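Omega transaminase (Pseudomonas sp., PDB 5LH9) probably transfers amino groups from donors such as beta-alanine to pyruvate, using pyridoxal-5'-phosphate as its cofactor. Local coordinates at residues F150-N155 and T165-N170; I225-A230 and L260-E265; L289-G294 and A304-Q309. All blocks are in the same frame, centred on the assembly; numbering follows the deposited sequence.

Interaction 1: F150-N155 and T165-N170; sequences FLSLRN and TSVGGN
Ser152 OG donates a short hydrogen bond of 2.6 Å to Val167 O, slightly tilted from the carbonyl plane. This fastens the strand 149-153 to the chain that has just left the helix 162-166. With chi1 at 61°, OG stands between the backbone N and the carbonyl carbon, which points it at that oxygen. Past the end of the strand, Asn155 N gives a 2.8 Å hydrogen bond to Gly169 O, arriving from above the carbonyl plane. The return bond, Asn170 ND2 to Asn155 O at 3.1 Å, also meets its acceptor from above, 70° out of the carbonyl plane, so neither Asn155 bond uses an acceptor lone-pair direction. The two asparagine side chains cross at about a right angle, amide planes 82° apart, and the amide of Asn155 binds Gly237 O instead of its neighbour. Gly169 packs against the backbone of 153-155: its CA is 3.7 Å from Leu153 O, and a side chain here would run into that oxygen and Asn155 N. Arg154 bends back at chi2 and chi3, bringing the edge of its guanidinium group near Gly169 O, although NE, 3.7 Å away, is buried without a hydrogen-bond partner. Farther up the strand the contact turns apolar: Val167 CG1 packs on Phe150 CB at 3.9 Å. Strand 184-187 extends the packing, with Leu186 against Ser152 and Cys184 against Val167. Both segments belong to the beta-alpha-beta unit of strand 149-153, helix 162-166 and strand 184-187. Since backbone atoms supply most of the bonding groups, the join depends on the course of the chain at Gly169 and Asn155, and a single hydroxyl, that of Ser152, ties the helix exit to the strand.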
ATOM      1  N   PHE D 150       4.734   4.149 -11.014  1.00 14.23           N
ATOM      2  CA  PHE D 150       5.175   3.459 -12.215  1.00 19.19           C
ATOM      3  C   PHE D 150       4.002   3.275 -13.165  1.00 20.57           C
ATOM      4  O   PHE D 150       2.872   3.015 -12.734  1.00 15.32           O
ATOM      5  CB  PHE D 150       5.783   2.092 -11.898  1.00 17.26           C
ATOM      6  CG  PHE D 150       7.041   2.159 -11.081  1.00 24.26           C
ATOM      7  CD1 PHE D 150       8.186   2.772 -11.583  1.00 23.27           C
ATOM      8  CD2 PHE D 150       7.091   1.587  -9.823  1.00 23.81           C
ATOM      9  CE1 PHE D 150       9.344   2.824 -10.830  1.00 22.39           C
ATOM     10  CE2 PHE D 150       8.246   1.639  -9.070  1.00 24.30           C
ATOM     11  CZ  PHE D 150       9.374   2.254  -9.574  1.00 24.55           C
ATOM     12  N   LEU D 151       4.280   3.433 -14.456  1.00 18.03           N
ATOM     13  CA  LEU D 151       3.327   3.169 -15.519  1.00 15.44           C
ATOM     14  C   LEU D 151       3.822   1.996 -16.354  1.00 18.24           C
ATOM     15  O   LEU D 151       5.028   1.799 -16.521  1.00 19.54           O
ATOM     16  CB  LEU D 151       3.138   4.403 -16.409  1.00 18.96           C
ATOM     17  CG  LEU D 151       2.858   5.721 -15.683  1.00 21.94           C
ATOM     18  CD1 LEU D 151       2.824   6.879 -16.671  1.00 14.31           C
ATOM     19  CD2 LEU D 151       1.554   5.637 -14.894  1.00 24.95           C
ATOM     20  N   SER D 152       2.881   1.214 -16.867  1.00 18.38           N
ATOM     21  CA  SER D 152       3.206   0.071 -17.708  1.00 22.25           C
ATOM     22  C   SER D 152       1.976  -0.252 -18.546  1.00 18.15           C
ATOM     23  O   SER D 152       0.939   0.406 -18.436  1.00 16.62           O
ATOM     24  CB  SER D 152       3.660  -1.125 -16.867  1.00 21.84           C
ATOM     25  OG  SER D 152       2.640  -1.553 -15.984  1.00 22.65           O
ATOM     26  N   LEU D 153       2.108  -1.263 -19.401  1.00 16.42           N
ATOM     27  CA  LEU D 153       1.097  -1.602 -20.390  1.00 18.01           C
ATOM     28  C   LEU D 153       0.384  -2.902 -20.045  1.00 19.39           C
ATOM     29  O   LEU D 153       0.993  -3.855 -19.551  1.00 19.50           O
ATOM     30  CB  LEU D 153       1.719  -1.757 -21.777  1.00 19.56           C
ATOM     31  CG  LEU D 153       2.555  -0.597 -22.315  1.00 26.06           C
ATOM     32  CD1 LEU D 153       2.989  -0.902 -23.737  1.00 28.47           C
ATOM     33  CD2 LEU D 153       1.787   0.711 -22.247  1.00 24.95           C
ATOM     34  N   ARG D 154      -0.909  -2.944 -20.358  1.00 18.64           N
ATOM     35  CA  ARG D 154      -1.628  -4.209 -20.370  1.00 19.71           C
ATOM     36  C   ARG D 154      -0.885  -5.213 -21.239  1.00 17.46           C
ATOM     37  O   ARG D 154      -0.271  -4.855 -22.248  1.00 18.93           O
ATOM     38  CB  ARG D 154      -3.051  -4.015 -20.899  1.00 23.93           C
ATOM     39  CG  ARG D 154      -3.974  -3.306 -19.938  1.00 32.81           C
ATOM     40  CD  ARG D 154      -4.325  -4.194 -18.757  1.00 42.74           C
ATOM     41  NE  ARG D 154      -5.017  -5.412 -19.173  1.00 49.15           N
ATOM     42  CZ  ARG D 154      -6.332  -5.502 -19.380  1.00 54.55           C
ATOM     43  NH1 ARG D 154      -7.118  -4.443 -19.215  1.00 58.07           N
ATOM     44  NH2 ARG D 154      -6.862  -6.658 -19.758  1.00 53.52           N
ATOM     45  N   ASN D 155      -0.937  -6.480 -20.837  1.00 20.58           N
ATOM     46  CA  ASN D 155      -0.236  -7.591 -21.474  1.00 21.15           C
ATOM     47  C   ASN D 155       1.279  -7.481 -21.358  1.00 19.52           C
ATOM     48  O   ASN D 155       1.985  -8.335 -21.903  1.00 23.80           O
ATOM     49  CB  ASN D 155      -0.603  -7.748 -22.958  1.00 25.02           C
ATOM     50  CG  ASN D 155      -1.992  -8.319 -23.154  1.00 29.16           C
ATOM     51  OD1 ASN D 155      -2.992  -7.671 -22.845  1.00 25.87           O
ATOM     52  ND2 ASN D 155      -2.061  -9.547 -23.660  1.00 30.93           N
ATOM     53  N   THR D 165       6.266  -8.006 -10.946  1.00 17.77           N
ATOM     54  CA  THR D 165       4.894  -8.491 -10.974  1.00 17.40           C
ATOM     55  C   THR D 165       3.912  -7.338 -10.822  1.00 17.93           C
ATOM     56  O   THR D 165       2.879  -7.295 -11.501  1.00 19.61           O
ATOM     57  CB  THR D 165       4.687  -9.527  -9.868  1.00 20.92           C
ATOM     58  OG1 THR D 165       5.684 -10.553  -9.973  1.00 20.84           O
ATOM     59  CG2 THR D 165       3.321 -10.164  -9.993  1.00 20.90           C
ATOM     60  N   SER D 166       4.239  -6.373  -9.961  1.00 16.89           N
ATOM     61  CA  SER D 166       3.332  -5.258  -9.700  1.00 19.86           C
ATOM     62  C   SER D 166       3.007  -4.496 -10.977  1.00 18.86           C
ATOM     63  O   SER D 166       1.877  -4.029 -11.159  1.00 21.24           O
ATOM     64  CB  SER D 166       3.952  -4.316  -8.671  1.00 15.39           C
ATOM     65  OG  SER D 166       4.099  -4.955  -7.418  1.00 16.87           O
ATOM     66  N   VAL D 167       3.989  -4.354 -11.876  1.00 14.99           N
ATOM     67  CA  VAL D 167       3.774  -3.631 -13.123  1.00 20.46           C
ATOM     68  C   VAL D 167       3.358  -4.548 -14.265  1.00 21.37           C
ATOM     69  O   VAL D 167       3.171  -4.071 -15.393  1.00 21.17           O
ATOM     70  CB  VAL D 167       5.035  -2.831 -13.514  1.00 23.67           C
ATOM     71  CG1 VAL D 167       5.318  -1.745 -12.476  1.00 22.47           C
ATOM     72  CG2 VAL D 167       6.255  -3.752 -13.691  1.00 26.41           C
ATOM     73  N   GLY D 168       3.183  -5.843 -14.008  1.00 22.20           N
ATOM     74  CA  GLY D 168       2.756  -6.747 -15.056  1.00 22.25           C
ATOM     75  C   GLY D 168       1.323  -6.487 -15.479  1.00 20.74           C
ATOM     76  O   GLY D 168       0.495  -6.012 -14.703  1.00 20.27           O
ATOM     77  N   GLY D 169       1.040  -6.786 -16.746  1.00 17.17           N
ATOM     78  CA  GLY D 169      -0.257  -6.499 -17.337  1.00 17.88           C
ATOM     79  C   GLY D 169      -1.103  -7.708 -17.695  1.00 19.33           C
ATOM     80  O   GLY D 169      -2.060  -7.583 -18.467  1.00 18.80           O
ATOM     81  N   ASN D 170      -0.764  -8.882 -17.165  1.00 22.22           N
ATOM     82  CA  ASN D 170      -1.547 -10.096 -17.373  1.00 24.35           C
ATOM     83  C   ASN D 170      -1.999 -10.660 -16.031  1.00 22.07           C
ATOM     84  O   ASN D 170      -1.173 -10.936 -15.153  1.00 21.95           O
ATOM     85  CB  ASN D 170      -0.746 -11.139 -18.152  1.00 29.75           C
ATOM     86  CG  ASN D 170      -0.340 -10.652 -19.539  1.00 34.16           C
ATOM     87  OD1 ASN D 170      -1.155 -10.631 -20.461  1.00 36.08           O
ATOM     88  ND2 ASN D 170       0.921 -10.265 -19.690  1.00 32.03           N
TER

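Interaction 2: I225-A230 and L260-E265; sequences IAALIA and LLIADE. With PLP (pyridoxal-5'-phosphate), chain H.
Ile262 lies beside Ile229, and its side chain can be followed outward. Its CB sits 3.6 Å from Leu228 O, the carbonyl that also accepts the hydrogen bond of Ile262 N, at 2.7 Å and almost straight. CG2 turns toward the partner strand and packs on Ile229, 3.8 Å from CG1 and as close to CD1. The other branch, with chi1 at -56°, leads CG1 past Ala227 CB, so that CD1 ends 3.7 Å from this same methyl. On this face Ile262 also touches Ala131 of helix 124-141 and Cys290. These are neighbouring parallel strands in the central sheet of the large domain, the core of a fold-type I pyridoxal-phosphate enzyme, and helix 246-257 crosses over between them in a beta-alpha-beta unit. Their N-to-C directions differ by 27°, and five backbone hydrogen bonds alternate from one strand to the other. On the opposite face Leu228 and Leu261 lie side by side, CD2 of Leu228 3.9 Å from CD1 of Leu261, with helix 246-257 packed over them. The last bond, Asp264 N to Ala230 O at 2.8 Å, fixes the strand end that bears the cofactor contact. Asp264 CB rests on this same carbonyl, and the side chain, with CG anti to the backbone N (chi1 -173°), extends to the pyridine ring: OD2 is 2.9 Å from N1 of the cofactor. His158 ND1 binds OD2 and Val266 N binds OD1, so the carboxylate is gripped at both oxygens. Were Asp264 an alanine, the pyridine nitrogen would probably lose its carboxylate neighbour and His158 ND1 its partner.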
ATOM      1  N   ILE D 225       5.285  10.618 -10.774  1.00 21.10           N
ATOM      2  CA  ILE D 225       5.533   9.456 -11.616  1.00 20.27           C
ATOM      3  C   ILE D 225       7.031   9.348 -11.850  1.00 20.41           C
ATOM      4  O   ILE D 225       7.657  10.280 -12.370  1.00 19.39           O
ATOM      5  CB  ILE D 225       4.775   9.552 -12.948  1.00 20.86           C
ATOM      6  CG1 ILE D 225       3.272   9.733 -12.700  1.00 18.45           C
ATOM      7  CG2 ILE D 225       5.023   8.303 -13.773  1.00 22.72           C
ATOM      8  CD1 ILE D 225       2.496  10.111 -13.937  1.00 16.15           C
ATOM      9  N   ALA D 226       7.594   8.196 -11.502  1.00 21.07           N
ATOM     10  CA  ALA D 226       9.023   7.953 -11.632  1.00 18.53           C
ATOM     11  C   ALA D 226       9.395   7.497 -13.036  1.00 18.27           C
ATOM     12  O   ALA D 226      10.329   8.033 -13.639  1.00 22.51           O
ATOM     13  CB  ALA D 226       9.469   6.900 -10.610  1.00 19.78           C
ATOM     14  N   ALA D 227       8.668   6.526 -13.578  1.00 16.48           N
ATOM     15  CA  ALA D 227       9.120   5.867 -14.794  1.00 15.11           C
ATOM     16  C   ALA D 227       7.959   5.157 -15.465  1.00 18.51           C
ATOM     17  O   ALA D 227       6.937   4.856 -14.839  1.00 17.25           O
ATOM     18  CB  ALA D 227      10.242   4.869 -14.488  1.00 14.64           C
ATOM     19  N   LEU D 228       8.131   4.916 -16.763  1.00 18.30           N
ATOM     20  CA  LEU D 228       7.279   4.035 -17.547  1.00 17.75           C
ATOM     21  C   LEU D 228       8.139   2.910 -18.102  1.00 13.96           C
ATOM     22  O   LEU D 228       9.245   3.157 -18.593  1.00 16.30           O
ATOM     23  CB  LEU D 228       6.599   4.793 -18.690  1.00 21.47           C
ATOM     24  CG  LEU D 228       5.632   4.014 -19.584  1.00 24.39           C
ATOM     25  CD1 LEU D 228       4.608   4.959 -20.171  1.00 24.26           C
ATOM     26  CD2 LEU D 228       6.356   3.279 -20.718  1.00 29.60           C
ATOM     27  N   ILE D 229       7.638   1.677 -18.027  1.00 13.26           N
ATOM     28  CA  ILE D 229       8.366   0.499 -18.489  1.00 13.91           C
ATOM     29  C   ILE D 229       7.533  -0.213 -19.545  1.00 19.58           C
ATOM     30  O   ILE D 229       6.319  -0.376 -19.383  1.00 18.73           O
ATOM     31  CB  ILE D 229       8.709  -0.463 -17.330  1.00 16.81           C
ATOM     32  CG1 ILE D 229       9.522  -1.653 -17.855  1.00 19.02           C
ATOM     33  CG2 ILE D 229       7.438  -0.941 -16.631  1.00 20.90           C
ATOM     34  CD1 ILE D 229      10.156  -2.518 -16.756  1.00 20.71           C
ATOM     35  N   ALA D 230       8.191  -0.643 -20.622  1.00 19.09           N
ATOM     36  CA  ALA D 230       7.500  -1.297 -21.725  1.00 14.04           C
ATOM     37  C   ALA D 230       8.488  -2.147 -22.508  1.00 16.82           C
ATOM     38  O   ALA D 230       9.697  -1.892 -22.492  1.00 15.85           O
ATOM     39  CB  ALA D 230       6.831  -0.280 -22.656  1.00 13.97           C
ATOM     40  N   LEU D 260      11.098   8.740 -16.650  1.00 16.98           N
ATOM     41  CA  LEU D 260      12.109   7.842 -17.190  1.00 20.64           C
ATOM     42  C   LEU D 260      11.458   6.747 -18.025  1.00 20.27           C
ATOM     43  O   LEU D 260      10.464   6.135 -17.617  1.00 20.01           O
ATOM     44  CB  LEU D 260      12.919   7.208 -16.057  1.00 24.36           C
ATOM     45  CG  LEU D 260      13.708   8.144 -15.144  1.00 23.30           C
ATOM     46  CD1 LEU D 260      14.320   7.357 -13.999  1.00 23.62           C
ATOM     47  CD2 LEU D 260      14.791   8.870 -15.927  1.00 26.11           C
ATOM     48  N   LEU D 261      12.044   6.476 -19.186  1.00 17.71           N
ATOM     49  CA  LEU D 261      11.565   5.422 -20.073  1.00 22.40           C
ATOM     50  C   LEU D 261      12.447   4.198 -19.876  1.00 17.38           C
ATOM     51  O   LEU D 261      13.643   4.225 -20.196  1.00 16.45           O
ATOM     52  CB  LEU D 261      11.580   5.879 -21.529  1.00 24.70           C
ATOM     53  CG  LEU D 261      11.206   4.812 -22.562  1.00 25.25           C
ATOM     54  CD1 LEU D 261       9.857   4.151 -22.248  1.00 24.27           C
ATOM     55  CD2 LEU D 261      11.186   5.431 -23.946  1.00 25.76           C
ATOM     56  N   ILE D 262      11.860   3.136 -19.333  1.00 15.15           N
ATOM     57  CA  ILE D 262      12.548   1.864 -19.138  1.00 16.17           C
ATOM     58  C   ILE D 262      12.137   0.935 -20.268  1.00 20.83           C
ATOM     59  O   ILE D 262      10.966   0.554 -20.377  1.00 20.62           O
ATOM     60  CB  ILE D 262      12.219   1.234 -17.775  1.00 17.42           C
ATOM     61  CG1 ILE D 262      12.550   2.207 -16.644  1.00 18.18           C
ATOM     62  CG2 ILE D 262      13.010  -0.081 -17.590  1.00 18.58           C
ATOM     63  CD1 ILE D 262      12.028   1.776 -15.283  1.00 17.69           C
ATOM     64  N   ALA D 263      13.100   0.562 -21.099  1.00 19.66           N
ATOM     65  CA  ALA D 263      12.873  -0.415 -22.155  1.00 22.63           C
ATOM     66  C   ALA D 263      13.206  -1.791 -21.597  1.00 19.71           C
ATOM     67  O   ALA D 263      14.366  -2.079 -21.284  1.00 14.48           O
ATOM     68  CB  ALA D 263      13.721  -0.098 -23.384  1.00 24.27           C
ATOM     69  N   ASP D 264      12.189  -2.633 -21.449  1.00 18.61           N
ATOM     70  CA  ASP D 264      12.408  -4.015 -21.033  1.00 17.73           C
ATOM     71  C   ASP D 264      12.855  -4.793 -22.263  1.00 14.20           C
ATOM     72  O   ASP D 264      12.046  -5.303 -23.039  1.00 16.19           O
ATOM     73  CB  ASP D 264      11.156  -4.618 -20.419  1.00 15.81           C
ATOM     74  CG  ASP D 264      11.413  -5.982 -19.821  1.00 18.49           C
ATOM     75  OD1 ASP D 264      12.437  -6.605 -20.193  1.00 16.82           O
ATOM     76  OD2 ASP D 264      10.605  -6.421 -18.976  1.00 17.38           O
ATOM     77  N   GLU D 265      14.170  -4.876 -22.443  1.00 15.00           N
ATOM     78  CA  GLU D 265      14.771  -5.541 -23.591  1.00 14.92           C
ATOM     79  C   GLU D 265      15.231  -6.954 -23.260  1.00 15.17           C
ATOM     80  O   GLU D 265      16.192  -7.451 -23.857  1.00 17.99           O
ATOM     81  CB  GLU D 265      15.944  -4.716 -24.108  1.00 18.44           C
ATOM     82  CG  GLU D 265      15.558  -3.317 -24.548  1.00 22.95           C
ATOM     83  CD  GLU D 265      15.415  -3.175 -26.050  1.00 23.63           C
ATOM     84  OE1 GLU D 265      15.425  -4.203 -26.764  1.00 25.01           O
ATOM     85  OE2 GLU D 265      15.307  -2.019 -26.515  1.00 23.92           O
TER
HETATM   86  N1  PLP H1001      10.819  -9.270 -18.768  1.00 27.68           N
HETATM   87  C2  PLP H1001      10.555  -9.797 -19.965  1.00 28.07           C
HETATM   88  C2A PLP H1001      10.046  -8.911 -21.140  1.00 28.09           C
HETATM   89  C3  PLP H1001      10.741 -11.185 -20.185  1.00 27.60           C
HETATM   90  O3  PLP H1001      10.453 -11.716 -21.443  1.00 28.98           O
HETATM   91  C4  PLP H1001      11.194 -12.010 -19.186  1.00 29.31           C
HETATM   92  C4A PLP H1001      11.387 -13.578 -19.552  1.00 33.44           C
HETATM   93  C5  PLP H1001      11.470 -11.476 -17.952  1.00 30.40           C
HETATM   94  C6  PLP H1001      11.281 -10.101 -17.732  1.00 30.48           C
HETATM   95  C5A PLP H1001      11.971 -12.336 -16.747  1.00 26.35           C
HETATM   96  O4P PLP H1001      13.237 -12.906 -16.970  1.00 25.94           O
HETATM   97  P   PLP H1001      13.695 -14.052 -16.027  1.00 24.25           P
HETATM   98  O1P PLP H1001      12.765 -15.200 -16.229  1.00 16.57           O
HETATM   99  O2P PLP H1001      13.669 -13.606 -14.617  1.00 21.20           O
HETATM  100  O3P PLP H1001      15.125 -14.467 -16.394  1.00 21.64           O

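Interaction 3: L289-G294 and A304-Q309; sequences LCLAKG and ATLFNQ. With PLP (pyridoxal-5'-phosphate), chain H.
A beta hairpin of strands 288-291 and 303-308 pairs Leu289 with Leu306 and Leu291 with Ala304 at one side of the central sheet; strand 303-308 runs antiparallel to 288-291, which is itself parallel to 260-264. Just past the end of strand 288-291 comes the cofactor lysine: Lys293 NZ is covalently bound to C4A of pyridoxal-5'-phosphate, consistent with the internal aldimine of class-III aminotransferases. Both outer pairs are hydrogen-bonded in both directions. Leu306 N meets Leu289 O in the carbonyl plane at 2.9 Å, and Leu291 N reaches Ala304 O at 2.7 Å. Ala304 N returns a bond of 2.8 Å to Leu291 O, this time from above the carbonyl plane. Cys290 and Thr305 form the non-hydrogen-bonded pair between them, facing helix 124-141. Thr305 sets OG1 beside its backbone N (chi1 -52°) and binds Ala127 O with it, while CG2 swings over Leu289 O at 3.6 Å. The other face is apolar. Leu289 and Leu306 meet through their CB atoms, and Met115 of the adjoining strand 115-121 rests on both. Thr330 of a neighbouring subunit packs on Lys293 and holds the cofactor with OG1. Diagonally across the hairpin, Leu291 CD1 touches Leu306 CD1 at 3.6 Å, the two side chains crossing obliquely.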
ATOM      1  N   LEU D 289      17.872   0.373 -19.773  1.00 18.90           N
ATOM      2  CA  LEU D 289      17.742  -0.874 -20.512  1.00 20.95           C
ATOM      3  C   LEU D 289      17.771  -2.033 -19.533  1.00 18.73           C
ATOM      4  O   LEU D 289      18.652  -2.096 -18.671  1.00 17.95           O
ATOM      5  CB  LEU D 289      18.875  -1.064 -21.520  1.00 26.03           C
ATOM      6  CG  LEU D 289      19.061  -0.050 -22.639  1.00 28.66           C
ATOM      7  CD1 LEU D 289      20.314  -0.408 -23.423  1.00 30.91           C
ATOM      8  CD2 LEU D 289      17.845  -0.040 -23.536  1.00 29.83           C
ATOM      9  N   CYS D 290      16.829  -2.954 -19.690  1.00 16.70           N
ATOM     10  CA  CYS D 290      16.807  -4.200 -18.943  1.00 12.50           C
ATOM     11  C   CYS D 290      17.180  -5.322 -19.900  1.00 14.46           C
ATOM     12  O   CYS D 290      16.567  -5.461 -20.964  1.00 16.40           O
ATOM     13  CB  CYS D 290      15.423  -4.454 -18.351  1.00 18.34           C
ATOM     14  SG  CYS D 290      14.791  -3.096 -17.360  1.00 20.47           S
ATOM     15  N   LEU D 291      18.184  -6.112 -19.527  1.00 16.99           N
ATOM     16  CA  LEU D 291      18.722  -7.150 -20.391  1.00 16.61           C
ATOM     17  C   LEU D 291      18.861  -8.460 -19.631  1.00 20.56           C
ATOM     18  O   LEU D 291      19.129  -8.477 -18.428  1.00 22.86           O
ATOM     19  CB  LEU D 291      20.086  -6.748 -20.949  1.00 19.81           C
ATOM     20  CG  LEU D 291      20.120  -5.450 -21.761  1.00 21.25           C
ATOM     21  CD1 LEU D 291      21.551  -5.037 -22.023  1.00 19.59           C
ATOM     22  CD2 LEU D 291      19.374  -5.621 -23.073  1.00 22.51           C
ATOM     23  N   ALA D 292      18.660  -9.561 -20.346  1.00 17.86           N
ATOM     24  CA  ALA D 292      18.939 -10.878 -19.800  1.00 18.97           C
ATOM     25  C   ALA D 292      18.886 -11.892 -20.931  1.00 19.56           C
ATOM     26  O   ALA D 292      19.351 -11.612 -22.033  1.00 21.70           O
ATOM     27  CB  ALA D 292      17.951 -11.232 -18.688  1.00 23.18           C
ATOM     28  N   LYS D 293      18.335 -13.067 -20.641  1.00 16.45           N
ATOM     29  CA  LYS D 293      18.111 -14.132 -21.639  1.00 18.80           C
ATOM     30  C   LYS D 293      19.229 -14.240 -22.635  1.00 20.87           C
ATOM     31  O   LYS D 293      20.226 -14.898 -22.364  1.00 16.10           O
ATOM     32  CB  LYS D 293      16.779 -13.873 -22.317  1.00 19.62           C
ATOM     33  CG  LYS D 293      15.644 -14.189 -21.320  1.00 21.44           C
ATOM     34  CD  LYS D 293      14.237 -14.189 -21.961  1.00 20.30           C
ATOM     35  CE  LYS D 293      13.195 -14.622 -20.893  1.00 26.28           C
ATOM     36  NZ  LYS D 293      12.081 -13.648 -20.821  1.00 33.19           N
ATOM     37  N   GLY D 294      19.089 -13.590 -23.786  1.00 21.58           N
ATOM     38  CA  GLY D 294      20.059 -13.729 -24.863  1.00 25.76           C
ATOM     39  C   GLY D 294      21.467 -13.230 -24.574  1.00 27.51           C
ATOM     40  O   GLY D 294      22.396 -13.505 -25.337  1.00 23.70           O
ATOM     41  N   ALA D 304      21.294  -7.722 -16.814  1.00 18.01           N
ATOM     42  CA  ALA D 304      21.972  -6.437 -16.766  1.00 19.42           C
ATOM     43  C   ALA D 304      20.959  -5.313 -16.899  1.00 19.67           C
ATOM     44  O   ALA D 304      20.039  -5.388 -17.718  1.00 16.83           O
ATOM     45  CB  ALA D 304      23.022  -6.322 -17.874  1.00 24.92           C
ATOM     46  N   THR D 305      21.143  -4.276 -16.085  1.00 18.50           N
ATOM     47  CA  THR D 305      20.370  -3.047 -16.174  1.00 18.51           C
ATOM     48  C   THR D 305      21.338  -1.905 -16.449  1.00 22.40           C
ATOM     49  O   THR D 305      22.259  -1.666 -15.661  1.00 23.25           O
ATOM     50  CB  THR D 305      19.582  -2.787 -14.891  1.00 23.16           C
ATOM     51  OG1 THR D 305      18.817  -3.950 -14.550  1.00 20.59           O
ATOM     52  CG2 THR D 305      18.654  -1.591 -15.068  1.00 26.01           C
ATOM     53  N   LEU D 306      21.128  -1.206 -17.556  1.00 20.54           N
ATOM     54  CA  LEU D 306      22.004  -0.126 -17.976  1.00 21.79           C
ATOM     55  C   LEU D 306      21.304   1.212 -17.808  1.00 21.93           C
ATOM     56  O   LEU D 306      20.096   1.332 -18.035  1.00 17.65           O
ATOM     57  CB  LEU D 306      22.444  -0.308 -19.428  1.00 29.68           C
ATOM     58  CG  LEU D 306      23.562  -1.334 -19.636  1.00 32.74           C
ATOM     59  CD1 LEU D 306      23.014  -2.757 -19.650  1.00 31.78           C
ATOM     60  CD2 LEU D 306      24.309  -1.031 -20.918  1.00 36.94           C
ATOM     61  N   PHE D 307      22.078   2.212 -17.408  1.00 23.11           N
ATOM     62  CA  PHE D 307      21.579   3.543 -17.105  1.00 20.83           C
ATOM     63  C   PHE D 307      22.336   4.555 -17.948  1.00 18.28           C
ATOM     64  O   PHE D 307      23.552   4.435 -18.129  1.00 17.57           O
ATOM     65  CB  PHE D 307      21.748   3.840 -15.616  1.00 19.17           C
ATOM     66  CG  PHE D 307      21.103   2.814 -14.726  1.00 20.71           C
ATOM     67  CD1 PHE D 307      21.781   1.654 -14.377  1.00 20.54           C
ATOM     68  CD2 PHE D 307      19.828   3.012 -14.229  1.00 18.83           C
ATOM     69  CE1 PHE D 307      21.191   0.705 -13.561  1.00 17.92           C
ATOM     70  CE2 PHE D 307      19.231   2.066 -13.405  1.00 21.74           C
ATOM     71  CZ  PHE D 307      19.913   0.913 -13.074  1.00 21.16           C
ATOM     72  N   ASN D 308      21.608   5.525 -18.495  1.00 16.06           N
ATOM     73  CA  ASN D 308      22.225   6.527 -19.350  1.00 17.11           C
ATOM     74  C   ASN D 308      22.950   7.572 -18.509  1.00 16.79           C
ATOM     75  O   ASN D 308      22.891   7.573 -17.277  1.00 18.99           O
ATOM     76  CB  ASN D 308      21.183   7.178 -20.259  1.00 15.77           C
ATOM     77  CG  ASN D 308      20.132   7.965 -19.497  1.00 19.09           C
ATOM     78  OD1 ASN D 308      20.178   8.090 -18.270  1.00 22.50           O
ATOM     79  ND2 ASN D 308      19.167   8.498 -20.235  1.00 16.74           N
ATOM     80  N   GLN D 309      23.648   8.481 -19.196  1.00 22.17           N
ATOM     81  CA  GLN D 309      24.445   9.490 -18.504  1.00 24.74           C
ATOM     82  C   GLN D 309      23.585  10.346 -17.584  1.00 23.57           C
ATOM     83  O   GLN D 309      24.012  10.702 -16.478  1.00 20.94           O
ATOM     84  CB  GLN D 309      25.178  10.367 -19.519  1.00 30.97           C
ATOM     85  CG  GLN D 309      26.331  11.165 -18.923  1.00 38.28           C
ATOM     86  CD  GLN D 309      27.560  10.311 -18.657  1.00 46.13           C
ATOM     87  OE1 GLN D 309      28.085   9.655 -19.560  1.00 45.71           O
ATOM     88  NE2 GLN D 309      28.019  10.308 -17.405  1.00 48.39           N
TER
HETATM   89  N1  PLP H1001      10.819  -9.270 -18.768  1.00 27.68           N
HETATM   90  C2  PLP H1001      10.555  -9.797 -19.965  1.00 28.07           C
HETATM   91  C2A PLP H1001      10.046  -8.911 -21.140  1.00 28.09           C
HETATM   92  C3  PLP H1001      10.741 -11.185 -20.185  1.00 27.60           C
HETATM   93  O3  PLP H1001      10.453 -11.716 -21.443  1.00 28.98           O
HETATM   94  C4  PLP H1001      11.194 -12.010 -19.186  1.00 29.31           C
HETATM   95  C4A PLP H1001      11.387 -13.578 -19.552  1.00 33.44           C
HETATM   96  C5  PLP H1001      11.470 -11.476 -17.952  1.00 30.40           C
HETATM   97  C6  PLP H1001      11.281 -10.101 -17.732  1.00 30.48           C
HETATM   98  C5A PLP H1001      11.971 -12.336 -16.747  1.00 26.35           C
HETATM   99  O4P PLP H1001      13.237 -12.906 -16.970  1.00 25.94           O
HETATM  100  P   PLP H1001      13.695 -14.052 -16.027  1.00 24.25           P
HETATM  101  O1P PLP H1001      12.765 -15.200 -16.229  1.00 16.57           O
HETATM  102  O2P PLP H1001      13.669 -13.606 -14.617  1.00 21.20           O
HETATM  103  O3P PLP H1001      15.125 -14.467 -16.394  1.00 21.64           O

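All three contacts are buried in the large domain and reach the same sheet. Interactions 1 and 2 meet where strands 149-153 and 225-230 run side by side, joined by Leu151 and its backbone partners Ala227 and Ile229. Interactions 2 and 3 meet where strand 260-264 adjoins 288-291, with Ala263 O taking the N-H of Cys290. Interactions 1 and 3 do not touch, their centres about 19 Å apart. Interaction 2 is regular parallel pairing with apolar faces, interaction 3 its antiparallel counterpart; both end at the cofactor, at its ring nitrogen and its C4A, bound to the lysine, respectively. Interaction 1 relies instead on irregular loop bonds, a serine hydroxyl and a glycine.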